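Local coordinates for TetR family transcriptional regulator (Rhodococcus erythropolis, PDB 4ZA6), which represses transcription as a TetR-family regulator controlling the gene for a quorum-sensing signal-degrading enzyme, possibly in response to a small ligand, at residues M111-E117 and V151-V156; R7-I11 and T53-E57; Q73-I78 and Q131-L137; Y63-Q69 and V81-V85. All blocks are in the same frame, centred on the assembly; numbering follows the deposited sequence.

How the contacts relate
Along the chain from the N terminus, contact 2 closes first: helix 4-19 meets helix 47-69, tying the first helix of the DNA-binding region to the long connecting helix. Helix 74-90 then turns back on helix 47-69 in contact 4, whose second segment lies beyond the opening of contact 3, so that contacts 3 and 4 cross; they share helix 74-90 and touch where Tyr-77 OH approaches Met-67 O. Contact 3 joins the start of helix 74-90 to the end of helix 115-133, and it also crosses contact 1, which brings the start of helix 115-133 against helix 143-158. Contact 2 and contact 1 follow in series, yet meet through Leu-55 and Ile-116.

Contact 1 of 4, residues M111-E117 and V151-V156; sequences MMPGSIE and VRICDV
The carboxylates of Glu-117 and Asp-155 lie nearly coplanar, their planes 8° apart, while the guanidinium of Arg-152 stands almost perpendicular to that of Glu-117 and takes it at its edge. This is a charged cluster in the all-helical C-terminal domain of a TetR-family regulator, set where the turn leading into helix 115-133 passes helix 143-158. Arg-152 NH1 donates to the syn lone pair of Glu-117 OE1 at 3.2 Å and makes a weak second bond to OE2. Bends at chi2 and chi3 swing the arginine across to residues 111-117, bringing Arg-152 CD to 3.5 Å from Glu-117 OE1 and NH1 to the acid. Pro-113 CD comes to NH1 obliquely. Against the stem of the acid, Val-151 CG1 packs on Glu-117 CG at 3.9 Å. Met-111 runs counter to Asp-155, with its CG beside the Asp-155 carboxylate, and its SD reaches Val-156 CG1 at 3.8 Å; Tyr-159 and Leu-163 also touch this methionine. The two acids are so close that one probably carries a proton, a state that burial may encourage: Glu-117 OE2 and Asp-155 OD2 are 2.6 Å apart.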
loop_
_atom_site.group_PDB
_atom_site.type_symbol
_atom_site.label_atom_id
_atom_site.label_comp_id
_atom_site.label_asym_id
_atom_site.label_seq_id
_atom_site.Cartn_x
_atom_site.Cartn_y
_atom_site.Cartn_z
ATOM N N MET A 111 4.737 3.623 6.868
ATOM C CA MET A 111 6.028 3.007 7.228
ATOM C C MET A 111 6.185 2.486 8.635
ATOM O O MET A 111 7.252 2.016 9.009
ATOM C CB MET A 111 7.178 3.913 6.798
ATOM C CG MET A 111 7.384 3.867 5.297
ATOM S SD MET A 111 8.437 5.175 4.722
ATOM C CE MET A 111 7.275 6.608 4.724
ATOM N N MET A 112 5.110 2.541 9.396
ATOM C CA MET A 112 5.010 1.992 10.729
ATOM C C MET A 112 4.040 0.823 10.571
ATOM O O MET A 112 3.115 0.961 9.752
ATOM C CB MET A 112 4.387 3.039 11.676
ATOM C CG MET A 112 4.379 2.623 13.113
ATOM S SD MET A 112 3.599 3.803 14.201
ATOM C CE MET A 112 1.813 3.410 13.950
ATOM N N PRO A 113 4.136 -0.293 11.344
ATOM C CA PRO A 113 3.108 -1.337 11.219
ATOM C C PRO A 113 1.704 -0.744 11.382
ATOM O O PRO A 113 1.509 0.198 12.141
ATOM C CB PRO A 113 3.458 -2.300 12.351
ATOM C CG PRO A 113 4.946 -2.190 12.456
ATOM C CD PRO A 113 5.167 -0.697 12.323
ATOM N N GLY A 114 0.791 -1.179 10.530
ATOM C CA GLY A 114 -0.576 -0.669 10.504
ATOM C C GLY A 114 -1.292 -1.198 9.284
ATOM O O GLY A 114 -0.834 -2.171 8.680
ATOM N N SER A 115 -2.392 -0.541 8.897
ATOM C CA SER A 115 -3.244 -0.929 7.782
ATOM C C SER A 115 -2.552 -1.122 6.421
ATOM O O SER A 115 -2.695 -2.187 5.803
ATOM C CB SER A 115 -4.445 0.003 7.692
ATOM O OG SER A 115 -5.275 -0.173 8.828
ATOM N N ILE A 116 -1.784 -0.127 5.970
ATOM C CA ILE A 116 -1.071 -0.186 4.682
ATOM C C ILE A 116 -0.068 -1.351 4.627
ATOM O O ILE A 116 -0.149 -2.159 3.697
ATOM C CB ILE A 116 -0.423 1.187 4.323
ATOM C CG1 ILE A 116 -1.524 2.281 4.152
ATOM C CG2 ILE A 116 0.460 1.062 3.039
ATOM C CD1 ILE A 116 -1.037 3.714 4.175
ATOM N N GLU A 117 0.870 -1.445 5.618
ATOM C CA GLU A 117 1.842 -2.542 5.646
ATOM C C GLU A 117 1.186 -3.918 5.765
ATOM O O GLU A 117 1.685 -4.844 5.150
ATOM C CB GLU A 117 2.928 -2.361 6.723
ATOM C CG GLU A 117 3.980 -1.305 6.403
ATOM C CD GLU A 117 5.199 -1.262 7.315
ATOM O OE1 GLU A 117 5.136 -1.771 8.457
ATOM O OE2 GLU A 117 6.249 -0.763 6.862
ATOM N N VAL A 151 7.830 -5.874 2.029
ATOM C CA VAL A 151 7.136 -4.606 2.275
ATOM C C VAL A 151 8.018 -3.676 3.114
ATOM O O VAL A 151 8.197 -2.503 2.747
ATOM C CB VAL A 151 5.755 -4.868 2.952
ATOM C CG1 VAL A 151 5.115 -3.574 3.491
ATOM C CG2 VAL A 151 4.820 -5.568 1.982
ATOM N N ARG A 152 8.547 -4.187 4.237
ATOM C CA ARG A 152 9.397 -3.396 5.150
ATOM C C ARG A 152 10.657 -2.840 4.488
ATOM O O ARG A 152 11.066 -1.737 4.833
ATOM C CB ARG A 152 9.806 -4.220 6.380
ATOM C CG ARG A 152 8.656 -4.596 7.330
ATOM C CD ARG A 152 8.150 -3.441 8.157
ATOM N NE ARG A 152 9.166 -2.986 9.111
ATOM C CZ ARG A 152 9.043 -1.888 9.847
ATOM N NH1 ARG A 152 7.975 -1.114 9.718
ATOM N NH2 ARG A 152 9.998 -1.541 10.699
ATOM N N ILE A 153 11.307 -3.629 3.587
ATOM C CA ILE A 153 12.554 -3.223 2.912
ATOM C C ILE A 153 12.316 -2.260 1.795
ATOM O O ILE A 153 13.207 -1.473 1.508
ATOM C CB ILE A 153 13.491 -4.371 2.419
ATOM C CG1 ILE A 153 12.833 -5.336 1.416
ATOM C CG2 ILE A 153 14.246 -5.014 3.533
ATOM C CD1 ILE A 153 13.604 -6.474 1.013
ATOM N N CYS A 154 11.145 -2.356 1.135
ATOM C CA CYS A 154 10.763 -1.549 -0.020
ATOM C C CYS A 154 10.149 -0.231 0.288
ATOM O O CYS A 154 10.426 0.724 -0.434
ATOM C CB CYS A 154 9.866 -2.347 -0.960
ATOM S SG CYS A 154 10.698 -3.753 -1.730
ATOM N N ASP A 155 9.219 -0.183 1.260
ATOM C CA ASP A 155 8.478 1.040 1.486
ATOM C C ASP A 155 9.274 2.314 1.806
ATOM O O ASP A 155 8.944 3.380 1.248
ATOM C CB ASP A 155 7.231 0.835 2.325
ATOM C CG ASP A 155 7.425 0.349 3.742
ATOM O OD1 ASP A 155 8.599 0.377 4.244
ATOM O OD2 ASP A 155 6.411 -0.036 4.369
ATOM N N VAL A 156 10.393 2.192 2.560
ATOM C CA VAL A 156 11.241 3.363 2.862
ATOM C C VAL A 156 11.902 3.929 1.601
ATOM O O VAL A 156 12.259 5.107 1.572
ATOM C CB VAL A 156 12.249 3.158 4.037
ATOM C CG1 VAL A 156 11.508 3.069 5.376
ATOM C CG2 VAL A 156 13.119 1.922 3.815
#

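Contact 2 of 4, residues R7-I11 and T53-E57; sequences RRRAI and TVLAE
Glu-57 reaches across to Arg-8, and the two side chains meet head-on from their own helices in an end-on salt bridge. From CB, the glutamate sets CG anti to its own carbonyl carbon (chi1 -71°) and then runs extended, carrying the carboxylate away from helix 47-69. CD comes within 3.8 Å of Ile-11 CG2, and OE1 lies 3.5 Å from the same methyl, so the acid rests against an apolar branch while its oxygens face the arginine. OE1 accepts from Arg-8 NH1 at 3.0 Å through its syn lone pair. OE2 takes Arg-8 NH2 at 2.6 Å in a nearly straight bond (176°), with the oxygen in the guanidinium plane. Two nitrogens on two oxygens, in nearly coplanar groups, limit rotation of both. A water adds a further link, donating to Glu-57 OE2 and accepting from Arg-7 NH2. Beside this polar layer Ile-11 CD1 touches Thr-53 CG2 at 3.7 Å and also lies over one face of the Arg-7 guanidinium, while Thr-53 OG1 bonds back to Glu-49 O. Arg-8 NH1 has a second acid partner in Asp-12. As in TetR-family regulators, this joins the first helix of the DNA-binding region to the long connecting helix; the two segment axes lie at 83°. Val-54 continues the apolar seam onto Ala-14 and Tyr-18 of helix 4-19, while Leu-55 and Ala-56 turn to helix 115-133.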
loop_
_atom_site.group_PDB
_atom_site.type_symbol
_atom_site.label_atom_id
_atom_site.label_comp_id
_atom_site.label_asym_id
_atom_site.label_seq_id
_atom_site.Cartn_x
_atom_site.Cartn_y
_atom_site.Cartn_z
ATOM N N ARG A 7 -20.203 1.104 8.034
ATOM C CA ARG A 7 -18.759 1.287 7.859
ATOM C C ARG A 7 -18.429 1.487 6.364
ATOM O O ARG A 7 -17.657 2.380 6.032
ATOM C CB ARG A 7 -18.031 0.050 8.435
ATOM C CG ARG A 7 -16.495 0.128 8.480
ATOM C CD ARG A 7 -15.884 -1.177 8.961
ATOM N NE ARG A 7 -14.438 -1.227 8.702
ATOM C CZ ARG A 7 -13.873 -1.892 7.696
ATOM N NH1 ARG A 7 -14.621 -2.568 6.830
ATOM N NH2 ARG A 7 -12.556 -1.878 7.543
ATOM N N ARG A 8 -19.046 0.691 5.461
ATOM C CA ARG A 8 -18.845 0.823 4.008
ATOM C C ARG A 8 -19.221 2.223 3.497
ATOM O O ARG A 8 -18.464 2.801 2.728
ATOM C CB ARG A 8 -19.600 -0.293 3.248
ATOM C CG ARG A 8 -19.482 -0.316 1.711
ATOM C CD ARG A 8 -18.081 -0.395 1.096
ATOM N NE ARG A 8 -17.082 -1.104 1.908
ATOM C CZ ARG A 8 -15.792 -0.785 1.926
ATOM N NH1 ARG A 8 -15.340 0.230 1.195
ATOM N NH2 ARG A 8 -14.946 -1.463 2.687
ATOM N N ARG A 9 -20.384 2.771 3.932
ATOM C CA ARG A 9 -20.809 4.116 3.544
ATOM C C ARG A 9 -19.751 5.111 4.006
ATOM O O ARG A 9 -19.338 5.963 3.224
ATOM C CB ARG A 9 -22.170 4.467 4.155
ATOM C CG ARG A 9 -23.342 3.790 3.469
ATOM C CD ARG A 9 -24.632 4.420 3.923
ATOM N NE ARG A 9 -25.776 3.522 3.752
ATOM C CZ ARG A 9 -26.338 2.823 4.735
ATOM N NH1 ARG A 9 -25.875 2.919 5.977
ATOM N NH2 ARG A 9 -27.368 2.031 4.486
ATOM N N ALA A 10 -19.258 4.945 5.250
ATOM C CA ALA A 10 -18.226 5.808 5.834
ATOM C C ALA A 10 -16.910 5.763 5.069
ATOM O O ALA A 10 -16.373 6.820 4.751
ATOM C CB ALA A 10 -18.019 5.485 7.309
ATOM N N ILE A 11 -16.403 4.552 4.742
ATOM C CA ILE A 11 -15.140 4.405 3.994
ATOM C C ILE A 11 -15.294 4.923 2.568
ATOM O O ILE A 11 -14.417 5.641 2.085
ATOM C CB ILE A 11 -14.588 2.959 4.030
ATOM C CG1 ILE A 11 -14.447 2.444 5.480
ATOM C CG2 ILE A 11 -13.264 2.834 3.227
ATOM C CD1 ILE A 11 -14.316 0.922 5.568
ATOM N N THR A 53 -7.353 2.984 6.590
ATOM C CA THR A 53 -8.282 2.019 5.964
ATOM C C THR A 53 -8.493 2.374 4.515
ATOM O O THR A 53 -8.474 1.488 3.673
ATOM C CB THR A 53 -9.606 2.021 6.740
ATOM O OG1 THR A 53 -9.319 1.665 8.089
ATOM C CG2 THR A 53 -10.660 1.081 6.130
ATOM N N VAL A 54 -8.706 3.678 4.234
ATOM C CA VAL A 54 -8.939 4.243 2.909
ATOM C C VAL A 54 -7.721 3.931 2.016
ATOM O O VAL A 54 -7.875 3.419 0.907
ATOM C CB VAL A 54 -9.226 5.774 3.042
ATOM C CG1 VAL A 54 -9.009 6.524 1.721
ATOM C CG2 VAL A 54 -10.642 6.025 3.578
ATOM N N LEU A 55 -6.520 4.211 2.529
ATOM C CA LEU A 55 -5.258 3.986 1.822
ATOM C C LEU A 55 -4.935 2.512 1.661
ATOM O O LEU A 55 -4.376 2.141 0.639
ATOM C CB LEU A 55 -4.111 4.723 2.522
ATOM C CG LEU A 55 -4.233 6.245 2.560
ATOM C CD1 LEU A 55 -3.084 6.873 3.357
ATOM C CD2 LEU A 55 -4.336 6.819 1.157
ATOM N N ALA A 56 -5.320 1.671 2.640
ATOM C CA ALA A 56 -5.118 0.217 2.561
ATOM C C ALA A 56 -6.000 -0.367 1.449
ATOM O O ALA A 56 -5.543 -1.218 0.703
ATOM C CB ALA A 56 -5.476 -0.425 3.890
ATOM N N GLU A 57 -7.265 0.089 1.331
ATOM C CA GLU A 57 -8.163 -0.400 0.274
ATOM C C GLU A 57 -7.633 0.018 -1.119
ATOM O O GLU A 57 -7.683 -0.782 -2.042
ATOM C CB GLU A 57 -9.615 0.084 0.496
ATOM C CG GLU A 57 -10.298 -0.601 1.673
ATOM C CD GLU A 57 -11.793 -0.387 1.805
ATOM O OE1 GLU A 57 -12.388 0.278 0.928
ATOM O OE2 GLU A 57 -12.369 -0.872 2.802
HETATM O O HOH W 1 -11.241 -2.479 4.673
#

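Contact 3 of 4, residues Q73-I78 and Q131-L137; sequences QGPEYI and QVDAGQL
Gln-131 and Tyr-77 cross at about a right angle, the amide NE2 standing 3.6 Å from Tyr-77 CD2 and meeting the ring obliquely, with ring and amide planes 32° apart. Bent at chi2 (-55°), the glutamine turns the other arm of its amide to the backbone: OE1 accepts from Gly-74 N at 2.7 Å, the donor lying above the carbonyl plane rather than on a lone pair. The tyrosine's hydroxyl is held separately, by Met-67 O. Gln-136 passes obliquely over Gln-73, amide planes 37° apart, and its NE2 comes 3.3 Å from Gln-73 CG, a contact with the aliphatic stem. Helix 115-133 ends just before this point in a Schellman motif, with Gly-135 at positive phi and Gln-136 N bonded back to Gln-131 O; the chain then turns and presents Gln-136 and Leu-137 to the start of helix 74-90. Gly-74 CA sits 3.4 Å from Gln-136 O, an approach that leaves little room between the backbones. Leu-137 forks between two apolar partners, its CD1 against Pro-75 CG at 3.9 Å and its CD2 against Ile-78 CD1 at 3.8 Å. Ile-78 crosses the leucine at about a right angle and slides antiparallel along Gln-131, CD1 passing its CG.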
loop_
_atom_site.group_PDB
_atom_site.type_symbol
_atom_site.label_atom_id
_atom_site.label_comp_id
_atom_site.label_asym_id
_atom_site.label_seq_id
_atom_site.Cartn_x
_atom_site.Cartn_y
_atom_site.Cartn_z
ATOM N N GLN A 73 6.615 -15.596 -14.762
ATOM C CA GLN A 73 6.408 -16.446 -13.584
ATOM C C GLN A 73 7.572 -16.258 -12.618
ATOM O O GLN A 73 8.565 -15.630 -12.967
ATOM C CB GLN A 73 6.331 -17.926 -14.011
ATOM C CG GLN A 73 4.995 -18.299 -14.656
ATOM C CD GLN A 73 5.120 -18.792 -16.078
ATOM O OE1 GLN A 73 6.148 -18.618 -16.751
ATOM N NE2 GLN A 73 4.042 -19.376 -16.585
ATOM N N GLY A 74 7.435 -16.806 -11.421
ATOM C CA GLY A 74 8.460 -16.789 -10.391
ATOM C C GLY A 74 8.977 -15.427 -9.980
ATOM O O GLY A 74 8.208 -14.463 -9.929
ATOM N N PRO A 75 10.300 -15.323 -9.698
ATOM C CA PRO A 75 10.872 -14.026 -9.290
ATOM C C PRO A 75 10.732 -12.912 -10.324
ATOM O O PRO A 75 10.612 -11.771 -9.936
ATOM C CB PRO A 75 12.336 -14.353 -9.008
ATOM C CG PRO A 75 12.368 -15.845 -8.782
ATOM C CD PRO A 75 11.336 -16.377 -9.716
ATOM N N GLU A 76 10.696 -13.238 -11.614
ATOM C CA GLU A 76 10.531 -12.214 -12.650
ATOM C C GLU A 76 9.122 -11.594 -12.618
ATOM O O GLU A 76 8.982 -10.383 -12.829
ATOM C CB GLU A 76 10.937 -12.729 -14.051
ATOM C CG GLU A 76 10.732 -14.207 -14.306
ATOM C CD GLU A 76 11.882 -15.153 -14.036
ATOM O OE1 GLU A 76 12.774 -15.279 -14.905
ATOM O OE2 GLU A 76 11.858 -15.817 -12.976
ATOM N N TYR A 77 8.098 -12.412 -12.285
ATOM C CA TYR A 77 6.699 -11.961 -12.153
ATOM C C TYR A 77 6.565 -11.106 -10.910
ATOM O O TYR A 77 5.913 -10.062 -10.970
ATOM C CB TYR A 77 5.728 -13.159 -12.107
ATOM C CG TYR A 77 4.302 -12.824 -11.723
ATOM C CD1 TYR A 77 3.387 -12.387 -12.674
ATOM C CD2 TYR A 77 3.858 -12.979 -10.413
ATOM C CE1 TYR A 77 2.070 -12.091 -12.327
ATOM C CE2 TYR A 77 2.542 -12.692 -10.055
ATOM C CZ TYR A 77 1.656 -12.238 -11.014
ATOM O OH TYR A 77 0.358 -11.952 -10.670
ATOM N N ILE A 78 7.157 -11.553 -9.774
ATOM C CA ILE A 78 7.104 -10.830 -8.504
ATOM C C ILE A 78 7.769 -9.476 -8.681
ATOM O O ILE A 78 7.218 -8.467 -8.256
ATOM C CB ILE A 78 7.732 -11.655 -7.350
ATOM C CG1 ILE A 78 6.922 -12.958 -7.092
ATOM C CG2 ILE A 78 7.842 -10.809 -6.073
ATOM C CD1 ILE A 78 7.753 -14.132 -6.527
ATOM N N GLN A 131 3.034 -18.530 -6.406
ATOM C CA GLN A 131 4.250 -18.861 -7.165
ATOM C C GLN A 131 4.892 -20.165 -6.693
ATOM O O GLN A 131 5.402 -20.911 -7.514
ATOM C CB GLN A 131 5.256 -17.687 -7.184
ATOM C CG GLN A 131 4.778 -16.486 -8.021
ATOM C CD GLN A 131 4.410 -16.849 -9.443
ATOM O OE1 GLN A 131 5.162 -17.514 -10.150
ATOM N NE2 GLN A 131 3.244 -16.437 -9.891
ATOM N N VAL A 132 4.836 -20.454 -5.376
ATOM C CA VAL A 132 5.339 -21.698 -4.763
ATOM C C VAL A 132 4.417 -22.839 -5.191
ATOM O O VAL A 132 4.899 -23.898 -5.593
ATOM C CB VAL A 132 5.468 -21.594 -3.212
ATOM C CG1 VAL A 132 5.631 -22.976 -2.555
ATOM C CG2 VAL A 132 6.621 -20.680 -2.832
ATOM N N ASP A 133 3.096 -22.590 -5.174
ATOM C CA ASP A 133 2.071 -23.551 -5.581
ATOM C C ASP A 133 2.186 -23.936 -7.058
ATOM O O ASP A 133 1.942 -25.099 -7.417
ATOM C CB ASP A 133 0.666 -23.019 -5.246
ATOM C CG ASP A 133 0.311 -23.053 -3.763
ATOM O OD1 ASP A 133 1.040 -23.718 -2.987
ATOM O OD2 ASP A 133 -0.693 -22.421 -3.383
ATOM N N ALA A 134 2.616 -22.977 -7.901
ATOM C CA ALA A 134 2.810 -23.158 -9.341
ATOM C C ALA A 134 4.155 -23.839 -9.683
ATOM O O ALA A 134 4.456 -24.041 -10.857
ATOM C CB ALA A 134 2.730 -21.805 -10.027
ATOM N N GLY A 135 4.955 -24.154 -8.668
ATOM C CA GLY A 135 6.285 -24.746 -8.848
ATOM C C GLY A 135 7.268 -23.783 -9.486
ATOM O O GLY A 135 8.242 -24.209 -10.107
ATOM N N GLN A 136 7.037 -22.475 -9.315
ATOM C CA GLN A 136 7.841 -21.401 -9.921
ATOM C C GLN A 136 8.757 -20.672 -8.945
ATOM O O GLN A 136 9.553 -19.824 -9.361
ATOM C CB GLN A 136 6.918 -20.364 -10.597
ATOM C CG GLN A 136 5.902 -20.943 -11.598
ATOM C CD GLN A 136 6.478 -21.418 -12.910
ATOM O OE1 GLN A 136 7.637 -21.811 -13.022
ATOM N NE2 GLN A 136 5.650 -21.436 -13.939
ATOM N N LEU A 137 8.632 -20.980 -7.655
ATOM C CA LEU A 137 9.440 -20.302 -6.650
ATOM C C LEU A 137 9.899 -21.234 -5.537
ATOM O O LEU A 137 9.101 -21.969 -4.959
ATOM C CB LEU A 137 8.645 -19.088 -6.080
ATOM C CG LEU A 137 9.358 -18.170 -5.063
ATOM C CD1 LEU A 137 10.460 -17.353 -5.707
ATOM C CD2 LEU A 137 8.361 -17.251 -4.400
#

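Contact 4 of 4, residues Y63-Q69 and V81-V85; sequences YRKAMSQ and VFGRV
Aromatic contact comes first: the edge of Tyr-63 points at the face of Phe-82 in a T-shaped pair, with centroids 5.9 Å apart and planes at 89°. The hydroxyl leads, Tyr-63 OH lying 3.5 Å from Phe-82 CE1, so the phenol enters the contact by its polar end. An unusual chi1 of -99° carries the tyrosine ring to this position. One face of the same ring receives Val-85, whose CG1 stands 4.2 Å from Tyr-63 CE2.

Apolar packing makes up the centre. Ala-66, small enough to suit a close approach, lies at the middle of it, its CB meeting Val-85 CG2 at 3.6 Å, Arg-84 CB at 3.8 Å and the Val-81 side chain a little farther off. Val-81 also reaches past the alanine to Met-67, its CG2 near Met-67 CA and its CG1 near Met-67 CG.

Polar groups lie at the end of the contact. The extended Arg-84 carries its guanidinium over the last turn of helix 47-69, where Gln-69 O sits over one face; the separation from Arg-84 NH2 is 3.4 Å, but the angle is too poor for a hydrogen bond. Gln-69 CB rests against Arg-84 NH1 at 3.6 Å. Arg-84 NE has a long, weak ion pair with Asp-80 instead.

The segment axes approach to 8.7 Å at 134°, a helical hairpin with the two segments nearer antiparallel than parallel. Tyr-63 and Phe-82 both also touch helix 115-133, so the hairpin forms part of the helical bundle characteristic of the TetR ligand-binding domain.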
loop_
_atom_site.group_PDB
_atom_site.type_symbol
_atom_site.label_atom_id
_atom_site.label_comp_id
_atom_site.label_asym_id
_atom_site.label_seq_id
_atom_site.Cartn_x
_atom_site.Cartn_y
_atom_site.Cartn_z
ATOM N N TYR A 63 -2.376 -3.336 -6.115
ATOM C CA TYR A 63 -1.741 -4.664 -6.143
ATOM C C TYR A 63 -2.474 -5.617 -7.098
ATOM O O TYR A 63 -1.830 -6.309 -7.882
ATOM C CB TYR A 63 -1.747 -5.272 -4.733
ATOM C CG TYR A 63 -0.449 -5.119 -3.971
ATOM C CD1 TYR A 63 0.564 -6.071 -4.078
ATOM C CD2 TYR A 63 -0.266 -4.076 -3.073
ATOM C CE1 TYR A 63 1.758 -5.947 -3.363
ATOM C CE2 TYR A 63 0.932 -3.927 -2.373
ATOM C CZ TYR A 63 1.923 -4.890 -2.486
ATOM O OH TYR A 63 3.107 -4.756 -1.793
ATOM N N ARG A 64 -3.817 -5.669 -7.005
ATOM C CA ARG A 64 -4.671 -6.549 -7.809
ATOM C C ARG A 64 -4.550 -6.240 -9.280
ATOM O O ARG A 64 -4.552 -7.156 -10.096
ATOM C CB ARG A 64 -6.146 -6.438 -7.367
ATOM C CG ARG A 64 -6.393 -6.809 -5.894
ATOM C CD ARG A 64 -6.419 -8.300 -5.641
ATOM N NE ARG A 64 -6.664 -8.610 -4.231
ATOM C CZ ARG A 64 -6.115 -9.636 -3.602
ATOM N NH1 ARG A 64 -5.283 -10.445 -4.241
ATOM N NH2 ARG A 64 -6.376 -9.854 -2.321
ATOM N N LYS A 65 -4.475 -4.953 -9.627
ATOM C CA LYS A 65 -4.330 -4.514 -11.013
ATOM C C LYS A 65 -2.950 -4.945 -11.501
ATOM O O LYS A 65 -2.848 -5.603 -12.529
ATOM C CB LYS A 65 -4.516 -2.984 -11.120
ATOM C CG LYS A 65 -4.539 -2.471 -12.561
ATOM C CD LYS A 65 -4.635 -0.961 -12.629
ATOM C CE LYS A 65 -4.575 -0.452 -14.051
ATOM N NZ LYS A 65 -4.675 1.031 -14.119
ATOM N N ALA A 66 -1.904 -4.678 -10.719
ATOM C CA ALA A 66 -0.549 -5.071 -11.101
ATOM C C ALA A 66 -0.401 -6.582 -11.269
ATOM O O ALA A 66 0.291 -6.998 -12.183
ATOM C CB ALA A 66 0.466 -4.543 -10.102
ATOM N N MET A 67 -1.061 -7.390 -10.415
ATOM C CA MET A 67 -1.027 -8.860 -10.482
ATOM C C MET A 67 -1.648 -9.399 -11.755
ATOM O O MET A 67 -1.187 -10.418 -12.262
ATOM C CB MET A 67 -1.741 -9.488 -9.278
ATOM C CG MET A 67 -0.946 -9.451 -7.988
ATOM S SD MET A 67 -2.016 -9.661 -6.522
ATOM C CE MET A 67 -2.408 -11.406 -6.652
ATOM N N SER A 68 -2.721 -8.760 -12.245
ATOM C CA SER A 68 -3.395 -9.205 -13.470
ATOM C C SER A 68 -2.623 -8.752 -14.725
ATOM O O SER A 68 -2.699 -9.418 -15.754
ATOM C CB SER A 68 -4.845 -8.711 -13.502
ATOM O OG SER A 68 -4.931 -7.298 -13.601
ATOM N N GLN A 69 -1.862 -7.636 -14.626
ATOM C CA GLN A 69 -1.107 -7.071 -15.759
ATOM C C GLN A 69 0.359 -7.510 -15.844
ATOM O O GLN A 69 0.954 -7.432 -16.921
ATOM C CB GLN A 69 -1.251 -5.538 -15.797
ATOM C CG GLN A 69 -2.676 -5.107 -16.200
ATOM C CD GLN A 69 -2.964 -3.626 -16.184
ATOM O OE1 GLN A 69 -3.917 -3.154 -16.818
ATOM N NE2 GLN A 69 -2.206 -2.866 -15.416
ATOM N N VAL A 81 5.357 -7.217 -10.712
ATOM C CA VAL A 81 4.215 -6.737 -9.895
ATOM C C VAL A 81 4.683 -5.551 -9.033
ATOM O O VAL A 81 4.037 -4.506 -9.054
ATOM C CB VAL A 81 3.621 -7.865 -9.007
ATOM C CG1 VAL A 81 2.689 -7.308 -7.932
ATOM C CG2 VAL A 81 2.903 -8.917 -9.856
ATOM N N PHE A 82 5.823 -5.704 -8.321
ATOM C CA PHE A 82 6.362 -4.654 -7.431
ATOM C C PHE A 82 6.758 -3.397 -8.141
ATOM O O PHE A 82 6.503 -2.316 -7.618
ATOM C CB PHE A 82 7.513 -5.176 -6.551
ATOM C CG PHE A 82 6.980 -5.753 -5.267
ATOM C CD1 PHE A 82 6.824 -4.952 -4.139
ATOM C CD2 PHE A 82 6.575 -7.079 -5.200
ATOM C CE1 PHE A 82 6.284 -5.469 -2.965
ATOM C CE2 PHE A 82 6.008 -7.589 -4.030
ATOM C CZ PHE A 82 5.874 -6.780 -2.921
ATOM N N GLY A 83 7.389 -3.538 -9.308
ATOM C CA GLY A 83 7.772 -2.402 -10.132
ATOM C C GLY A 83 6.543 -1.614 -10.549
ATOM O O GLY A 83 6.514 -0.389 -10.414
ATOM N N ARG A 84 5.488 -2.333 -11.012
ATOM C CA ARG A 84 4.202 -1.765 -11.430
ATOM C C ARG A 84 3.514 -1.030 -10.285
ATOM O O ARG A 84 3.061 0.112 -10.478
ATOM C CB ARG A 84 3.275 -2.854 -11.975
ATOM C CG ARG A 84 3.588 -3.263 -13.401
ATOM C CD ARG A 84 2.730 -4.431 -13.844
ATOM N NE ARG A 84 3.122 -4.873 -15.181
ATOM C CZ ARG A 84 2.613 -4.386 -16.303
ATOM N NH1 ARG A 84 1.683 -3.438 -16.260
ATOM N NH2 ARG A 84 3.032 -4.836 -17.476
ATOM N N VAL A 85 3.402 -1.689 -9.104
ATOM C CA VAL A 85 2.774 -1.113 -7.916
ATOM C C VAL A 85 3.541 0.178 -7.523
ATOM O O VAL A 85 2.929 1.225 -7.374
ATOM C CB VAL A 85 2.704 -2.131 -6.735
ATOM C CG1 VAL A 85 2.313 -1.437 -5.425
ATOM C CG2 VAL A 85 1.725 -3.254 -7.034
#